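PDB 5FOO: 6-phospho-beta-d glycosidase from Streptococcus pyogenes, which probably hydrolyses the beta-glycosidic bond of 6-phosphorylated beta-glucosides as a member of glycoside hydrolase family 1. Local coordinates for residues Y229-S232 with A236-A239; Y55-S60 with H440-R445; G131-K136 with D140-F145. The protein carries 1 engineered substitution. All blocks are in the same frame, centred on the assembly; numbering follows the deposited sequence.

Contact 1: residues Y229-S232 with A236-A239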
ATOM      1  N   TYR A 229      -1.636 -11.651  16.150  1.00 31.96           N
ATOM      2  CA  TYR A 229      -1.739 -11.875  17.593  1.00 32.49           C
ATOM      3  C   TYR A 229      -2.279 -13.305  17.822  1.00 34.75           C
ATOM      4  O   TYR A 229      -3.308 -13.639  17.250  1.00 33.74           O
ATOM      5  CB  TYR A 229      -2.700 -10.867  18.268  1.00 32.54           C
ATOM      6  CG  TYR A 229      -2.236  -9.418  18.286  1.00 31.27           C
ATOM      7  CD1 TYR A 229      -0.981  -9.052  18.828  1.00 33.57           C
ATOM      8  CD2 TYR A 229      -3.044  -8.434  17.829  1.00 30.05           C
ATOM      9  CE1 TYR A 229      -0.591  -7.720  18.887  1.00 31.10           C
ATOM     10  CE2 TYR A 229      -2.674  -7.113  17.864  1.00 32.75           C
ATOM     11  CZ  TYR A 229      -1.461  -6.755  18.386  1.00 31.87           C
ATOM     12  OH  TYR A 229      -1.162  -5.433  18.358  1.00 30.56           O
ATOM     13  N   PRO A 230      -1.593 -14.131  18.655  1.00 34.36           N
ATOM     14  CA  PRO A 230      -2.069 -15.497  18.888  1.00 32.14           C
ATOM     15  C   PRO A 230      -3.357 -15.501  19.662  1.00 35.03           C
ATOM     16  O   PRO A 230      -3.545 -14.651  20.519  1.00 29.80           O
ATOM     17  CB  PRO A 230      -0.970 -16.097  19.708  1.00 31.60           C
ATOM     18  CG  PRO A 230      -0.335 -14.920  20.431  1.00 30.62           C
ATOM     19  CD  PRO A 230      -0.334 -13.848  19.383  1.00 31.91           C
ATOM     20  N   ALA A 231      -4.269 -16.427  19.358  1.00 35.15           N
ATOM     21  CA  ALA A 231      -5.501 -16.540  20.147  1.00 33.96           C
ATOM     22  C   ALA A 231      -5.288 -16.790  21.662  1.00 33.78           C
ATOM     23  O   ALA A 231      -6.092 -16.329  22.493  1.00 37.01           O
ATOM     24  CB  ALA A 231      -6.391 -17.638  19.590  1.00 38.22           C
ATOM     25  N   SER A 232      -4.239 -17.517  22.012  1.00 34.63           N
ATOM     26  CA  SER A 232      -3.898 -17.836  23.418  1.00 36.80           C
ATOM     27  C   SER A 232      -2.417 -18.076  23.449  1.00 38.90           C
ATOM     28  O   SER A 232      -1.760 -18.042  22.392  1.00 41.03           O
ATOM     29  CB  SER A 232      -4.605 -19.108  23.935  1.00 33.25           C
ATOM     30  OG  SER A 232      -4.044 -20.272  23.328  1.00 31.27           O
ATOM     31  N   ALA A 236       0.379 -24.466  20.419  1.00 38.46           N
ATOM     32  CA  ALA A 236      -0.289 -24.556  19.126  1.00 38.42           C
ATOM     33  C   ALA A 236      -0.655 -23.188  18.532  1.00 34.48           C
ATOM     34  O   ALA A 236      -0.423 -22.934  17.346  1.00 33.86           O
ATOM     35  CB  ALA A 236      -1.565 -25.399  19.250  1.00 36.97           C
ATOM     36  N   ASP A 237      -1.264 -22.348  19.352  1.00 32.80           N
ATOM     37  CA  ASP A 237      -1.683 -21.013  18.915  1.00 34.39           C
ATOM     38  C   ASP A 237      -0.451 -20.112  18.669  1.00 32.26           C
ATOM     39  O   ASP A 237      -0.441 -19.300  17.735  1.00 32.13           O
ATOM     40  CB  ASP A 237      -2.617 -20.370  19.935  1.00 32.84           C
ATOM     41  CG  ASP A 237      -4.046 -20.909  19.885  1.00 34.19           C
ATOM     42  OD1 ASP A 237      -4.487 -21.427  18.819  1.00 31.10           O
ATOM     43  OD2 ASP A 237      -4.750 -20.691  20.907  1.00 32.56           O
ATOM     44  N   MET A 238       0.580 -20.276  19.495  1.00 37.44           N
ATOM     45  CA  MET A 238       1.845 -19.543  19.317  1.00 37.49           C
ATOM     46  C   MET A 238       2.544 -19.994  18.087  1.00 30.99           C
ATOM     47  O   MET A 238       3.167 -19.198  17.437  1.00 28.37           O
ATOM     48  CB  MET A 238       2.837 -19.710  20.484  1.00 38.65           C
ATOM     49  CG  MET A 238       2.306 -19.145  21.787  1.00 43.22           C
ATOM     50  SD  MET A 238       2.272 -17.354  21.847  1.00 49.43           S
ATOM     51  CE  MET A 238       3.842 -17.187  22.738  1.00 47.94           C
ATOM     52  N   ALA A 239       2.506 -21.268  17.773  1.00 27.96           N
ATOM     53  CA  ALA A 239       3.199 -21.694  16.586  1.00 28.71           C
ATOM     54  C   ALA A 239       2.397 -21.209  15.353  1.00 29.44           C
ATOM     55  O   ALA A 239       2.977 -20.833  14.363  1.00 34.00           O
ATOM     56  CB  ALA A 239       3.392 -23.209  16.593  1.00 30.24           C
TER
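The carboxylate of Asp-237 receives the hydroxyl of Ser-232 in a short hydrogen bond, OG to OD2 2.6 Å, with OG as the donor. It enters on the anti lone pair of OD2, the one facing away from OD1. Ser-232 has OG lodged between its backbone N and its carbonyl carbon (chi1 72°), and from there the hydroxyl also accepts a bond from the backbone N of Ser-234, so one oxygen serves the helix side chain and the turn of its own loop. The second carboxylate oxygen of Asp-237, OD1, takes the backbone N of Ala-306; with both oxygens engaged, the group can hardly rotate. The methyl group of Ala-231 rests against this carboxylate, CB lying 3.7 Å from Asp-237 OD2. The setting is a tight strand-to-helix turn on the surface: strand 228-230, at the edge of a small mixed sheet apart from the eight-stranded barrel, passes within a few residues into helix 235-258. Just before that helix, Ser-234 OG bonds the backbone N of Asp-237. Next to the polar pair lies an apolar contact. The pyrrolidine ring of Pro-230 turns CG to SD of Met-238 at 3.8 Å and CB to the backbone O of Asp-237, also at 3.8 Å. Met-238 places its sulfur there through chi1 (-63°) and a bend at chi2 (-73°), so that its chain passes across the proline ring at a slant, with SD 4.1 Å from Pro-230 CB.

Contact 2: residues Y55-S60 with H440-R445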
ATOM      1  N   TYR A  55      -7.207  12.668 -12.955  1.00 24.93           N
ATOM      2  CA  TYR A  55      -6.670  13.051 -14.237  1.00 25.65           C
ATOM      3  C   TYR A  55      -6.896  14.574 -14.524  1.00 28.70           C
ATOM      4  O   TYR A  55      -5.964  15.294 -14.970  1.00 26.87           O
ATOM      5  CB  TYR A  55      -7.152  12.172 -15.397  1.00 27.61           C
ATOM      6  CG  TYR A  55      -6.514  12.583 -16.717  1.00 29.94           C
ATOM      7  CD1 TYR A  55      -5.256  12.128 -17.069  1.00 30.57           C
ATOM      8  CD2 TYR A  55      -7.151  13.486 -17.591  1.00 34.49           C
ATOM      9  CE1 TYR A  55      -4.636  12.565 -18.233  1.00 30.27           C
ATOM     10  CE2 TYR A  55      -6.548  13.877 -18.783  1.00 31.83           C
ATOM     11  CZ  TYR A  55      -5.282  13.418 -19.088  1.00 32.85           C
ATOM     12  OH  TYR A  55      -4.628  13.790 -20.278  1.00 37.15           O
ATOM     13  N   HIS A  56      -8.116  15.054 -14.223  1.00 27.51           N
ATOM     14  CA  HIS A  56      -8.479  16.428 -14.442  1.00 26.94           C
ATOM     15  C   HIS A  56      -8.229  17.308 -13.225  1.00 28.19           C
ATOM     16  O   HIS A  56      -7.785  18.431 -13.375  1.00 32.70           O
ATOM     17  CB  HIS A  56      -9.934  16.509 -14.871  1.00 29.28           C
ATOM     18  CG  HIS A  56     -10.228  15.824 -16.172  1.00 27.59           C
ATOM     19  ND1 HIS A  56     -11.002  14.687 -16.257  1.00 29.10           N
ATOM     20  CD2 HIS A  56      -9.927  16.165 -17.445  1.00 28.72           C
ATOM     21  CE1 HIS A  56     -11.126  14.341 -17.529  1.00 27.87           C
ATOM     22  NE2 HIS A  56     -10.480  15.216 -18.271  1.00 29.70           N
ATOM     23  N   GLN A  57      -8.455  16.809 -12.026  1.00 25.68           N
ATOM     24  CA  GLN A  57      -8.484  17.651 -10.828  1.00 28.25           C
ATOM     25  C   GLN A  57      -7.261  17.625  -9.909  1.00 26.12           C
ATOM     26  O   GLN A  57      -7.312  18.188  -8.837  1.00 25.47           O
ATOM     27  CB  GLN A  57      -9.722  17.258 -10.001  1.00 28.66           C
ATOM     28  CG  GLN A  57     -11.030  17.567 -10.729  1.00 30.22           C
ATOM     29  CD  GLN A  57     -12.219  17.582  -9.766  1.00 33.02           C
ATOM     30  OE1 GLN A  57     -12.199  18.301  -8.769  1.00 34.89           O
ATOM     31  NE2 GLN A  57     -13.219  16.755 -10.021  1.00 33.02           N
ATOM     32  N   ILE A  58      -6.174  16.982 -10.293  1.00 24.82           N
ATOM     33  CA  ILE A  58      -5.015  16.917  -9.432  1.00 26.46           C
ATOM     34  C   ILE A  58      -4.541  18.290  -8.965  1.00 27.57           C
ATOM     35  O   ILE A  58      -4.244  18.475  -7.753  1.00 31.83           O
ATOM     36  CB  ILE A  58      -3.868  16.016 -10.024  1.00 26.68           C
ATOM     37  CG1 ILE A  58      -2.821  15.728  -8.946  1.00 29.44           C
ATOM     38  CG2 ILE A  58      -3.259  16.672 -11.241  1.00 28.87           C
ATOM     39  CD1 ILE A  58      -3.335  14.990  -7.745  1.00 28.81           C
ATOM     40  N   GLU A  59      -4.483  19.260  -9.860  1.00 31.50           N
ATOM     41  CA  GLU A  59      -3.987  20.605  -9.468  1.00 34.41           C
ATOM     42  C   GLU A  59      -4.904  21.223  -8.429  1.00 34.04           C
ATOM     43  O   GLU A  59      -4.446  21.614  -7.361  1.00 32.49           O
ATOM     44  CB  GLU A  59      -3.949  21.602 -10.642  1.00 36.47           C
ATOM     45  CG  GLU A  59      -2.835  21.408 -11.627  1.00 35.79           C
ATOM     46  CD  GLU A  59      -3.168  20.406 -12.709  1.00 38.68           C
ATOM     47  OE1 GLU A  59      -4.258  19.733 -12.668  1.00 37.24           O
ATOM     48  OE2 GLU A  59      -2.283  20.276 -13.585  1.00 41.77           O
ATOM     49  N   SER A  60      -6.214  21.265  -8.715  1.00 32.78           N
ATOM     50  CA  SER A  60      -7.154  21.851  -7.720  1.00 32.54           C
ATOM     51  C   SER A  60      -7.221  21.039  -6.429  1.00 30.03           C
ATOM     52  O   SER A  60      -7.280  21.631  -5.338  1.00 32.31           O
ATOM     53  CB  SER A  60      -8.555  22.048  -8.291  1.00 33.07           C
ATOM     54  OG  SER A  60      -9.042  20.812  -8.739  1.00 35.06           O
ATOM     55  N   HIS A 440     -20.854  11.359  -8.908  1.00 37.47           N
ATOM     56  CA  HIS A 440     -21.498  11.655 -10.150  1.00 36.56           C
ATOM     57  C   HIS A 440     -20.998  12.984 -10.702  1.00 33.26           C
ATOM     58  O   HIS A 440     -20.880  13.093 -11.886  1.00 36.92           O
ATOM     59  CB  HIS A 440     -23.022  11.664  -9.988  1.00 39.07           C
ATOM     60  CG  HIS A 440     -23.551  10.489  -9.257  1.00 33.93           C
ATOM     61  ND1 HIS A 440     -23.660   9.243  -9.839  1.00 35.86           N
ATOM     62  CD2 HIS A 440     -23.954  10.355  -7.969  1.00 34.10           C
ATOM     63  CE1 HIS A 440     -24.117   8.390  -8.939  1.00 35.89           C
ATOM     64  NE2 HIS A 440     -24.332   9.047  -7.812  1.00 38.59           N
ATOM     65  N   THR A 441     -20.766  13.979  -9.852  1.00 32.38           N
ATOM     66  CA  THR A 441     -20.331  15.319 -10.290  1.00 32.76           C
ATOM     67  C   THR A 441     -18.833  15.594 -10.104  1.00 31.77           C
ATOM     68  O   THR A 441     -18.367  16.638 -10.524  1.00 31.59           O
ATOM     69  CB  THR A 441     -21.061  16.439  -9.508  1.00 31.42           C
ATOM     70  OG1 THR A 441     -20.687  16.403  -8.129  1.00 28.11           O
ATOM     71  CG2 THR A 441     -22.625  16.283  -9.661  1.00 33.16           C
ATOM     72  N   GLN A 442     -18.133  14.693  -9.413  1.00 33.45           N
ATOM     73  CA  GLN A 442     -16.736  14.863  -8.986  1.00 32.80           C
ATOM     74  C   GLN A 442     -16.441  16.156  -8.212  1.00 35.35           C
ATOM     75  O   GLN A 442     -15.294  16.623  -8.142  1.00 39.03           O
ATOM     76  CB  GLN A 442     -15.852  14.746 -10.221  1.00 30.82           C
ATOM     77  CG  GLN A 442     -16.021  13.437 -10.939  1.00 28.68           C
ATOM     78  CD  GLN A 442     -15.468  12.281 -10.151  1.00 33.32           C
ATOM     79  OE1 GLN A 442     -14.536  12.413  -9.309  1.00 26.49           O
ATOM     80  NE2 GLN A 442     -16.024  11.111 -10.422  1.00 33.40           N
ATOM     81  N   VAL A 443     -17.468  16.704  -7.591  1.00 32.37           N
ATOM     82  CA  VAL A 443     -17.298  17.816  -6.676  1.00 33.12           C
ATOM     83  C   VAL A 443     -16.834  17.337  -5.316  1.00 32.74           C
ATOM     84  O   VAL A 443     -17.432  16.410  -4.719  1.00 31.96           O
ATOM     85  CB  VAL A 443     -18.639  18.568  -6.503  1.00 32.56           C
ATOM     86  CG1 VAL A 443     -18.565  19.641  -5.385  1.00 33.75           C
ATOM     87  CG2 VAL A 443     -19.010  19.170  -7.844  1.00 32.06           C
ATOM     88  N   ARG A 444     -15.826  18.019  -4.784  1.00 30.64           N
ATOM     89  CA  ARG A 444     -15.283  17.704  -3.451  1.00 30.52           C
ATOM     90  C   ARG A 444     -15.927  18.570  -2.366  1.00 31.88           C
ATOM     91  O   ARG A 444     -16.327  19.700  -2.603  1.00 33.70           O
ATOM     92  CB  ARG A 444     -13.768  17.934  -3.381  1.00 33.17           C
ATOM     93  CG  ARG A 444     -12.899  16.886  -4.034  1.00 31.09           C
ATOM     94  CD  ARG A 444     -13.027  16.897  -5.526  1.00 32.06           C
ATOM     95  NE  ARG A 444     -11.879  16.286  -6.175  1.00 29.56           N
ATOM     96  CZ  ARG A 444     -11.881  15.265  -7.025  1.00 32.36           C
ATOM     97  NH1 ARG A 444     -13.000  14.582  -7.356  1.00 29.46           N
ATOM     98  NH2 ARG A 444     -10.710  14.884  -7.559  1.00 32.46           N
ATOM     99  N   ARG A 445     -16.010  18.033  -1.162  1.00 31.18           N
ATOM    100  CA  ARG A 445     -16.412  18.790  -0.021  1.00 31.60           C
ATOM    101  C   ARG A 445     -15.743  18.263   1.225  1.00 29.63           C
ATOM    102  O   ARG A 445     -16.002  17.123   1.634  1.00 29.03           O
ATOM    103  CB  ARG A 445     -17.936  18.703   0.148  1.00 36.24           C
ATOM    104  CG  ARG A 445     -18.338  19.449   1.399  1.00 40.01           C
ATOM    105  CD  ARG A 445     -19.757  19.976   1.381  1.00 46.68           C
ATOM    106  NE  ARG A 445     -19.820  21.002   2.429  1.00 60.03           N
ATOM    107  CZ  ARG A 445     -20.913  21.636   2.850  1.00 71.29           C
ATOM    108  NH1 ARG A 445     -22.113  21.372   2.320  1.00 69.54           N
ATOM    109  NH2 ARG A 445     -20.791  22.536   3.836  1.00 75.73           N
TER
HETATM  110  O   HOH W   1     -14.616  19.579  -8.668  1.00 38.80           O
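In this (beta/alpha)8 barrel the turn of a two-stranded antiparallel hairpin, 435-437 with 444-446, is fastened to helix 54-67 by Gln-57, whose amide meets Gln-442 and Arg-444. CG of Gln-57 sits beside the backbone N (chi1 -65°) and the chain runs nearly straight beyond it, carrying the amide across to the hairpin. There NE2 donates to the backbone O of Gln-442 over 2.8 Å, an almost linear bond (175°) with the acceptor close to the amide plane. The same amide is stacked on the guanidinium of Arg-444, the two planes only 22° apart: OE1 of Gln-57 hovers 3.3 Å from NE of Arg-444, over the face and without a hydrogen bond, while CB of Gln-57 lies 3.5 Å from Arg-444 NH2. The guanidinium nitrogens have further partners. NH2 forms a salt bridge with Asp-61 and a bond to Ser-52 O, and NH1 reaches Asn-437 OD1 as well as OE1 of Gln-442, the last in plane but long at 3.3 Å. The Gln-442 amide is held in turn by Asn-437 ND2 at OE1 and by Ala-51 O at NE2. One water bridges the two segments, donating to Gln-57 OE1 at 2.7 Å and to the backbone O of Gln-442 at 3.1 Å.

Contact 3: residues G131-K136 with D140-F145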
ATOM      1  N   GLY A 131       2.341 -14.470 -17.857  1.00 29.20           N
ATOM      2  CA  GLY A 131       2.040 -14.829 -16.494  1.00 29.44           C
ATOM      3  C   GLY A 131       2.323 -13.695 -15.491  1.00 28.70           C
ATOM      4  O   GLY A 131       2.281 -13.899 -14.262  1.00 27.49           O
ATOM      5  N   GLY A 132       2.566 -12.494 -15.978  1.00 27.15           N
ATOM      6  CA  GLY A 132       2.632 -11.383 -15.052  1.00 27.95           C
ATOM      7  C   GLY A 132       3.834 -11.448 -14.132  1.00 27.68           C
ATOM      8  O   GLY A 132       4.939 -11.721 -14.575  1.00 27.01           O
ATOM      9  N   TRP A 133       3.602 -11.226 -12.840  1.00 26.09           N
ATOM     10  CA  TRP A 133       4.662 -11.322 -11.854  1.00 27.45           C
ATOM     11  C   TRP A 133       5.259 -12.743 -11.737  1.00 28.28           C
ATOM     12  O   TRP A 133       6.295 -12.950 -11.067  1.00 26.74           O
ATOM     13  CB  TRP A 133       4.165 -10.853 -10.473  1.00 25.15           C
ATOM     14  CG  TRP A 133       3.790  -9.397 -10.458  1.00 26.43           C
ATOM     15  CD1 TRP A 133       2.553  -8.895 -10.277  1.00 23.91           C
ATOM     16  CD2 TRP A 133       4.658  -8.271 -10.678  1.00 26.82           C
ATOM     17  NE1 TRP A 133       2.586  -7.517 -10.311  1.00 27.66           N
ATOM     18  CE2 TRP A 133       3.861  -7.103 -10.561  1.00 28.34           C
ATOM     19  CE3 TRP A 133       6.014  -8.135 -10.920  1.00 27.89           C
ATOM     20  CZ2 TRP A 133       4.382  -5.815 -10.681  1.00 29.05           C
ATOM     21  CZ3 TRP A 133       6.571  -6.829 -11.041  1.00 27.31           C
ATOM     22  CH2 TRP A 133       5.754  -5.693 -10.919  1.00 29.32           C
ATOM     23  N   GLU A 134       4.620 -13.727 -12.370  1.00 29.27           N
ATOM     24  CA  GLU A 134       5.238 -15.071 -12.406  1.00 29.17           C
ATOM     25  C   GLU A 134       6.451 -15.023 -13.277  1.00 27.15           C
ATOM     26  O   GLU A 134       7.256 -15.875 -13.167  1.00 27.78           O
ATOM     27  CB  GLU A 134       4.298 -16.153 -12.936  1.00 28.62           C
ATOM     28  CG  GLU A 134       2.974 -16.297 -12.201  1.00 32.34           C
ATOM     29  CD  GLU A 134       1.915 -16.911 -13.121  1.00 32.33           C
ATOM     30  OE1 GLU A 134       2.285 -17.790 -13.892  1.00 35.11           O
ATOM     31  OE2 GLU A 134       0.771 -16.475 -13.126  1.00 28.97           O
ATOM     32  N   SER A 135       6.619 -14.003 -14.117  1.00 28.78           N
ATOM     33  CA  SER A 135       7.745 -14.009 -15.041  1.00 25.76           C
ATOM     34  C   SER A 135       8.882 -13.069 -14.664  1.00 27.78           C
ATOM     35  O   SER A 135       8.657 -11.841 -14.470  1.00 28.94           O
ATOM     36  CB  SER A 135       7.259 -13.672 -16.424  1.00 25.56           C
ATOM     37  OG  SER A 135       8.333 -13.156 -17.188  1.00 27.33           O
ATOM     38  N   LYS A 136      10.107 -13.615 -14.641  1.00 24.40           N
ATOM     39  CA  LYS A 136      11.290 -12.769 -14.421  1.00 28.67           C
ATOM     40  C   LYS A 136      11.587 -11.815 -15.568  1.00 28.88           C
ATOM     41  O   LYS A 136      12.224 -10.763 -15.358  1.00 28.81           O
ATOM     42  CB  LYS A 136      12.477 -13.610 -14.040  1.00 29.57           C
ATOM     43  CG  LYS A 136      12.225 -14.334 -12.695  1.00 28.26           C
ATOM     44  CD  LYS A 136      13.379 -15.270 -12.294  1.00 27.83           C
ATOM     45  CE  LYS A 136      13.076 -15.928 -10.956  1.00 28.36           C
ATOM     46  NZ  LYS A 136      14.257 -16.644 -10.440  1.00 27.55           N
ATOM     47  N   ASP A 140      11.946  -7.655 -15.281  1.00 30.69           N
ATOM     48  CA  ASP A 140      12.886  -6.784 -16.034  1.00 30.32           C
ATOM     49  C   ASP A 140      12.176  -5.644 -16.715  1.00 29.57           C
ATOM     50  O   ASP A 140      12.706  -4.575 -16.751  1.00 29.58           O
ATOM     51  CB  ASP A 140      13.682  -7.578 -17.081  1.00 30.25           C
ATOM     52  CG  ASP A 140      14.793  -8.426 -16.459  1.00 32.58           C
ATOM     53  OD1 ASP A 140      15.319  -8.106 -15.387  1.00 33.39           O
ATOM     54  OD2 ASP A 140      15.162  -9.438 -17.051  1.00 38.97           O
ATOM     55  N   LEU A 141      10.984  -5.865 -17.279  1.00 28.43           N
ATOM     56  CA  LEU A 141      10.247  -4.786 -17.905  1.00 27.20           C
ATOM     57  C   LEU A 141       9.765  -3.723 -16.830  1.00 29.38           C
ATOM     58  O   LEU A 141       9.726  -2.509 -17.094  1.00 25.37           O
ATOM     59  CB  LEU A 141       9.071  -5.341 -18.692  1.00 28.19           C
ATOM     60  CG  LEU A 141       9.366  -6.340 -19.802  1.00 29.23           C
ATOM     61  CD1 LEU A 141       8.106  -6.740 -20.532  1.00 30.23           C
ATOM     62  CD2 LEU A 141      10.389  -5.783 -20.787  1.00 27.71           C
ATOM     63  N   PHE A 142       9.434  -4.198 -15.633  1.00 25.05           N
ATOM     64  CA  PHE A 142       9.109  -3.304 -14.517  1.00 27.53           C
ATOM     65  C   PHE A 142      10.310  -2.394 -14.176  1.00 26.66           C
ATOM     66  O   PHE A 142      10.166  -1.190 -13.964  1.00 23.83           O
ATOM     67  CB  PHE A 142       8.620  -4.131 -13.314  1.00 24.33           C
ATOM     68  CG  PHE A 142       8.319  -3.350 -12.077  1.00 25.89           C
ATOM     69  CD1 PHE A 142       7.312  -2.427 -12.059  1.00 22.47           C
ATOM     70  CD2 PHE A 142       8.989  -3.631 -10.906  1.00 25.64           C
ATOM     71  CE1 PHE A 142       7.013  -1.751 -10.931  1.00 24.25           C
ATOM     72  CE2 PHE A 142       8.701  -2.927  -9.773  1.00 26.14           C
ATOM     73  CZ  PHE A 142       7.726  -1.986  -9.790  1.00 25.38           C
ATOM     74  N   VAL A 143      11.488  -2.973 -14.183  1.00 26.54           N
ATOM     75  CA  VAL A 143      12.729  -2.211 -13.959  1.00 25.92           C
ATOM     76  C   VAL A 143      12.934  -1.160 -15.006  1.00 25.34           C
ATOM     77  O   VAL A 143      13.301  -0.048 -14.695  1.00 31.01           O
ATOM     78  CB  VAL A 143      13.984  -3.137 -13.923  1.00 25.50           C
ATOM     79  CG1 VAL A 143      15.297  -2.345 -13.885  1.00 23.19           C
ATOM     80  CG2 VAL A 143      13.882  -4.090 -12.734  1.00 26.30           C
ATOM     81  N   ALA A 144      12.707  -1.496 -16.255  1.00 26.38           N
ATOM     82  CA  ALA A 144      12.841  -0.517 -17.299  1.00 25.22           C
ATOM     83  C   ALA A 144      11.843   0.623 -17.143  1.00 29.39           C
ATOM     84  O   ALA A 144      12.188   1.816 -17.352  1.00 27.25           O
ATOM     85  CB  ALA A 144      12.752  -1.188 -18.637  1.00 26.67           C
ATOM     86  N   PHE A 145      10.594   0.282 -16.751  1.00 26.69           N
ATOM     87  CA  PHE A 145       9.610   1.303 -16.379  1.00 25.49           C
ATOM     88  C   PHE A 145      10.118   2.215 -15.240  1.00 24.86           C
ATOM     89  O   PHE A 145       9.964   3.428 -15.309  1.00 23.48           O
ATOM     90  CB  PHE A 145       8.270   0.617 -16.001  1.00 24.92           C
ATOM     91  CG  PHE A 145       7.381   1.398 -15.121  1.00 24.17           C
ATOM     92  CD1 PHE A 145       6.832   2.593 -15.551  1.00 25.61           C
ATOM     93  CD2 PHE A 145       6.964   0.874 -13.886  1.00 26.88           C
ATOM     94  CE1 PHE A 145       5.959   3.287 -14.748  1.00 25.70           C
ATOM     95  CE2 PHE A 145       6.130   1.585 -13.083  1.00 25.76           C
ATOM     96  CZ  PHE A 145       5.616   2.782 -13.513  1.00 26.04           C
TER
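Trp-133 and Phe-142 make the aromatic contact, a T-shaped stack in which the six-membered ring of the indole drives its edge at the face of the phenyl ring. The planes stand at 83° and the ring centroids are 5.1 Å apart. The touching corner is CH2 of Trp-133, which comes to 3.7 Å from CG of Phe-142, off centre over the phenyl face, with CZ3 behind it at 4.0 Å from the same atom. Phe-142 has CG turned opposite the backbone N (chi1 177°), which carries the ring toward the indole, and chi2 (64°) sets the face it presents. Trp-133 also meets the ring of His-118, and Phe-142 that of His-163; these histidines directly precede His-119 and Asn-164 of the ligand pocket. Polar contacts belong to the start of helix 136-153. The backbone N of Asp-140 gives its hydrogen to O of Lys-136, 3.1 Å away, an i to i+4 bond of the first turn, and Ser-135 is the N-cap, its OG taking the backbone N of Val-138. The charged ends pair with residues beyond the two segments: Asp-140 OD1 with Lys-202, and NZ of the fully extended Lys-136 with Glu-282 and Gln-277 O. Before the cap, Gly-131 leaves helix 124-130 with positive phi, and its O accepts the backbone N of Glu-134. The contact therefore joins the loop that follows helix 124-130 to the outer barrel helix 136-153, which comes between strands 112-116 and 159-161; Trp-79 of helix 79-82 touches both rings, and Leu-196 of helix 186-208 meets Trp-133.

All three contacts lie in one glycoside hydrolase family 1 chain built on an eight-stranded parallel barrel, yet none touches another. Contact 2 joins segments 380 residues apart at their closest ends, bringing the early helix 54-67 to a late hairpin, and contacts 3 and 1 follow in that order within the intervening chain. Those two are local, each tying a loop or strand end to the helix just after it. The centres of contacts 1 and 2 are about 47 Å apart, on opposite sides of the chain's centre; contact 3 is about 37 Å from contact 1 and about 33 Å from contact 2, centre to centre. They thus join different parts of the layer around the barrel.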